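Probable molybdenum cofactor guanylyltransferase (Aquifex aeolicus, PDB 2E8B) probably transfers a GMP moiety from GTP to the molybdenum cofactor Mo-molybdopterin, forming its guanine dinucleotide form and releasing diphosphate. Local coordinates at residues E147-E150 / E151-K155; E173-E176 / E177-Y180. All coordinates share one frame; numbering follows the deposited sequence.

Contact 1 of 2, residues E147-E150 / E151-K155; sequences EKIE and ERIKK
Four consecutive i to i+4 backbone bonds join residues 147-150 to residues 151-155 along the last turns of helix 146-154, from Glu151 N to Glu147 O (3.0 Å) through to Lys154 N to Glu150 O (2.9 Å). Within this frame the side chains sort onto two faces. On the outer one, Lys148 and Glu151 run side by side and point the same way. The lysine starts with CG beside its backbone N and then bends at chi2 (-99°) and chi3, which carries CE and NZ onward, toward the C-terminal end of the helix, to the carboxylate. Lys148 NZ makes a salt bridge to Glu151 OE2 at 3.3 Å, its hydrogen bond weak; from one turn further on, Lys155 NZ reaches the same oxygen at 3.5 Å, again weakly. A single carboxylate oxygen is thus gripped loosely by residues i-3 and i+4. The stronger partner of Lys148 NZ is Asp166, which also takes Arg152 NH1; the chief partner of Arg152 is Asp157, through NH2. On the inner face Ile149 and Ile153 lie alongside each other, with Ile149 CG2 against Ile153 CD1 at 3.8 Å. Ile149 continues onto Leu92 of helix 84-94 and Leu163 of helix 160-167, and Ile153 onto Ile85 and Tyr89 of the former. The pattern is that of an amphipathic surface helix: an i, i+4 isoleucine pair faces neighbouring helices of the MobA-like nucleotidyltransferase domain, and an i, i+3, i+7 salt-bridge network runs along its outer side and past its C-terminal end.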
# COMPACT_ATOMS: atom_id res chain seq x y z
N GLU A 147 -5.58 16.92 2.54
CA GLU A 147 -5.93 18.16 1.85
C GLU A 147 -5.15 18.35 0.55
O GLU A 147 -5.71 18.71 -0.49
CB GLU A 147 -5.69 19.36 2.76
CG GLU A 147 -5.86 20.70 2.06
CD GLU A 147 -5.71 21.89 3.00
OE1 GLU A 147 -4.63 22.02 3.62
OE2 GLU A 147 -6.66 22.68 3.11
N LYS A 148 -3.84 18.11 0.61
CA LYS A 148 -2.97 18.26 -0.55
C LYS A 148 -3.25 17.21 -1.63
O LYS A 148 -3.26 17.53 -2.82
CB LYS A 148 -1.50 18.17 -0.13
CG LYS A 148 -0.99 19.41 0.59
CD LYS A 148 -0.20 20.32 -0.35
CE LYS A 148 -1.03 20.80 -1.52
NZ LYS A 148 -0.25 21.70 -2.41
N ILE A 149 -3.47 15.97 -1.22
CA ILE A 149 -3.75 14.91 -2.17
C ILE A 149 -5.05 15.22 -2.88
O ILE A 149 -5.16 15.09 -4.10
CB ILE A 149 -3.87 13.54 -1.45
CG1 ILE A 149 -2.53 13.17 -0.81
CG2 ILE A 149 -4.32 12.47 -2.44
CD1 ILE A 149 -2.55 11.84 -0.09
N GLU A 150 -6.04 15.64 -2.11
CA GLU A 150 -7.35 15.97 -2.67
C GLU A 150 -7.23 17.12 -3.66
O GLU A 150 -7.89 17.14 -4.70
CB GLU A 150 -8.30 16.34 -1.54
CG GLU A 150 -9.75 16.34 -1.96
CD GLU A 150 -10.66 16.77 -0.84
OE1 GLU A 150 -10.69 16.09 0.20
OE2 GLU A 150 -11.33 17.80 -1.01
N GLU A 151 -6.38 18.08 -3.33
CA GLU A 151 -6.16 19.25 -4.18
C GLU A 151 -5.57 18.85 -5.53
O GLU A 151 -6.05 19.29 -6.58
CB GLU A 151 -5.21 20.22 -3.47
CG GLU A 151 -4.91 21.49 -4.22
CD GLU A 151 -4.01 22.41 -3.43
OE1 GLU A 151 -4.37 22.74 -2.27
OE2 GLU A 151 -2.95 22.82 -3.95
N ARG A 152 -4.53 18.02 -5.51
CA ARG A 152 -3.90 17.59 -6.75
C ARG A 152 -4.82 16.72 -7.60
O ARG A 152 -4.87 16.87 -8.82
CB ARG A 152 -2.59 16.86 -6.44
CG ARG A 152 -1.56 17.70 -5.69
CD ARG A 152 -0.19 17.04 -5.70
NE ARG A 152 0.44 17.12 -7.01
CZ ARG A 152 1.08 18.19 -7.47
NH1 ARG A 152 1.19 19.28 -6.71
NH2 ARG A 152 1.62 18.18 -8.68
N ILE A 153 -5.55 15.80 -6.97
CA ILE A 153 -6.46 14.94 -7.72
C ILE A 153 -7.52 15.83 -8.37
O ILE A 153 -7.87 15.67 -9.54
CB ILE A 153 -7.14 13.89 -6.81
CG1 ILE A 153 -6.08 12.94 -6.25
CG2 ILE A 153 -8.18 13.11 -7.60
CD1 ILE A 153 -6.63 11.84 -5.37
N LYS A 154 -8.03 16.78 -7.59
CA LYS A 154 -9.04 17.71 -8.08
C LYS A 154 -8.51 18.47 -9.29
O LYS A 154 -9.24 18.71 -10.25
CB LYS A 154 -9.42 18.69 -6.96
CG LYS A 154 -10.59 19.62 -7.29
CD LYS A 154 -10.16 20.78 -8.18
CE LYS A 154 -9.21 21.71 -7.44
NZ LYS A 154 -9.85 22.29 -6.23
N LYS A 155 -7.22 18.82 -9.26
CA LYS A 155 -6.61 19.54 -10.37
C LYS A 155 -6.20 18.62 -11.51
O LYS A 155 -5.66 19.06 -12.52
CB LYS A 155 -5.40 20.34 -9.88
CG LYS A 155 -5.78 21.52 -8.98
CD LYS A 155 -4.54 22.24 -8.49
CE LYS A 155 -4.90 23.42 -7.59
NZ LYS A 155 -3.67 24.11 -7.09

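Contact 2 of 2, residues E173-E176 / E177-Y180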
# COMPACT_ATOMS: atom_id res chain seq x y z
N GLU A 173 16.07 3.42 2.72
CA GLU A 173 16.90 2.54 1.91
C GLU A 173 16.74 1.12 2.43
O GLU A 173 17.12 0.82 3.56
CB GLU A 173 18.37 2.96 2.00
CG GLU A 173 19.30 2.13 1.13
CD GLU A 173 20.76 2.51 1.31
OE1 GLU A 173 21.10 3.68 1.05
OE2 GLU A 173 21.56 1.64 1.71
N ILE A 174 16.17 0.26 1.60
CA ILE A 174 15.94 -1.12 2.01
C ILE A 174 17.23 -1.91 2.05
O ILE A 174 18.01 -1.90 1.09
CB ILE A 174 14.94 -1.82 1.06
CG1 ILE A 174 13.59 -1.11 1.14
CG2 ILE A 174 14.80 -3.29 1.43
CD1 ILE A 174 13.00 -1.04 2.55
N PRO A 175 17.49 -2.60 3.17
CA PRO A 175 18.70 -3.41 3.32
C PRO A 175 18.79 -4.41 2.18
O PRO A 175 17.78 -4.95 1.73
CB PRO A 175 18.50 -4.09 4.67
CG PRO A 175 17.75 -3.06 5.46
CD PRO A 175 16.73 -2.56 4.44
N GLU A 176 20.02 -4.65 1.72
CA GLU A 176 20.27 -5.56 0.62
C GLU A 176 19.48 -6.87 0.67
O GLU A 176 18.87 -7.27 -0.32
CB GLU A 176 21.77 -5.88 0.55
CG GLU A 176 22.15 -7.02 -0.39
CD GLU A 176 21.69 -6.82 -1.82
OE1 GLU A 176 21.41 -5.66 -2.21
OE2 GLU A 176 21.61 -7.81 -2.56
N GLU A 177 19.46 -7.53 1.83
CA GLU A 177 18.76 -8.80 1.93
C GLU A 177 17.24 -8.73 1.96
O GLU A 177 16.58 -9.77 2.02
CB GLU A 177 19.30 -9.58 3.14
CG GLU A 177 20.75 -10.01 2.94
CD GLU A 177 21.17 -11.15 3.85
OE1 GLU A 177 20.40 -12.12 3.99
OE2 GLU A 177 22.29 -11.08 4.41
N LEU A 178 16.69 -7.53 1.88
CA LEU A 178 15.24 -7.37 1.87
C LEU A 178 14.77 -6.73 0.57
O LEU A 178 13.57 -6.56 0.36
CB LEU A 178 14.78 -6.50 3.05
CG LEU A 178 14.86 -7.12 4.45
CD1 LEU A 178 14.32 -6.13 5.47
CD2 LEU A 178 14.05 -8.41 4.48
N ARG A 179 15.70 -6.37 -0.30
CA ARG A 179 15.31 -5.73 -1.55
C ARG A 179 14.42 -6.61 -2.42
O ARG A 179 13.51 -6.11 -3.08
CB ARG A 179 16.56 -5.29 -2.32
CG ARG A 179 17.23 -4.06 -1.71
CD ARG A 179 18.67 -3.91 -2.14
NE ARG A 179 18.83 -3.78 -3.59
CZ ARG A 179 18.85 -2.63 -4.25
NH1 ARG A 179 18.72 -1.48 -3.60
NH2 ARG A 179 19.03 -2.62 -5.56
N TYR A 180 14.67 -7.91 -2.41
CA TYR A 180 13.87 -8.82 -3.23
C TYR A 180 12.41 -8.88 -2.78
O TYR A 180 11.53 -9.27 -3.55
CB TYR A 180 14.48 -10.23 -3.21
CG TYR A 180 14.13 -11.04 -1.99
CD1 TYR A 180 14.82 -10.87 -0.79
CD2 TYR A 180 13.10 -11.98 -2.02
CE1 TYR A 180 14.49 -11.61 0.34
CE2 TYR A 180 12.77 -12.73 -0.90
CZ TYR A 180 13.47 -12.54 0.28
OH TYR A 180 13.15 -13.26 1.40
O HOH W 1 17.94 -0.65 -1.29
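Glu176 sends CG anti to its own nitrogen (chi1 169°) and bends at chi2 (57°), while Arg179 bends at chi3; together these turns lay the carboxylate obliquely across the arginine chain, the carboxylate and guanidinium planes 25° apart. Glu176 OE1 comes within 3.3 Å of Arg179 CD and 3.5 Å of Arg179 NE. Because this oxygen sits well out of the guanidinium plane, the salt bridge is one of charges alone, with no N-H aimed at it. At the in-plane edge Arg179 NH1 donates to a water at 2.6 Å, and the water in turn donates to Ile174 O at 2.7 Å; separately, NH2 forms a salt bridge with Glu132. Among the apolar groups, Ile174 CG2 meets Leu178 CB at 3.6 Å, the two side chains crossing at about a right angle. The backbone folds back tightly through Leu178 N to Pro175 O (2.8 Å), the donor standing above the carbonyl plane, followed by a longer bond from Arg179 N to Glu176 O at 3.3 Å. A leucine in place of Arg179 would probably leave Glu132 and Glu176 without their positive partner and break the water link to Ile174 O. The turn following strand 170-173 is therefore held by two backbone bonds, an apolar Ile174-Leu178 contact and a water bridge, whereas the Glu176-Arg179 attraction probably depends less on exact alignment and may tolerate some movement at the surface.

Followed from the N terminus, the chain reaches contact 1 first, in helix 146-154, which comes just after strand 140-142 and packs against helices 84-94 and 160-167. It then passes through helix 160-167 and strand 170-173, which pairs in parallel with strand 126-130, before contact 2 forms in the loop beyond that strand, beside helix 112-120. Each contact spans only a few residues: contact 1 closes helical turns, contact 2 a turn of the loop. They stand in series, neither nested nor crossed, with centres about 32 Å apart and nearest atoms about 20 Å apart, so they belong to separate surface regions of the fold.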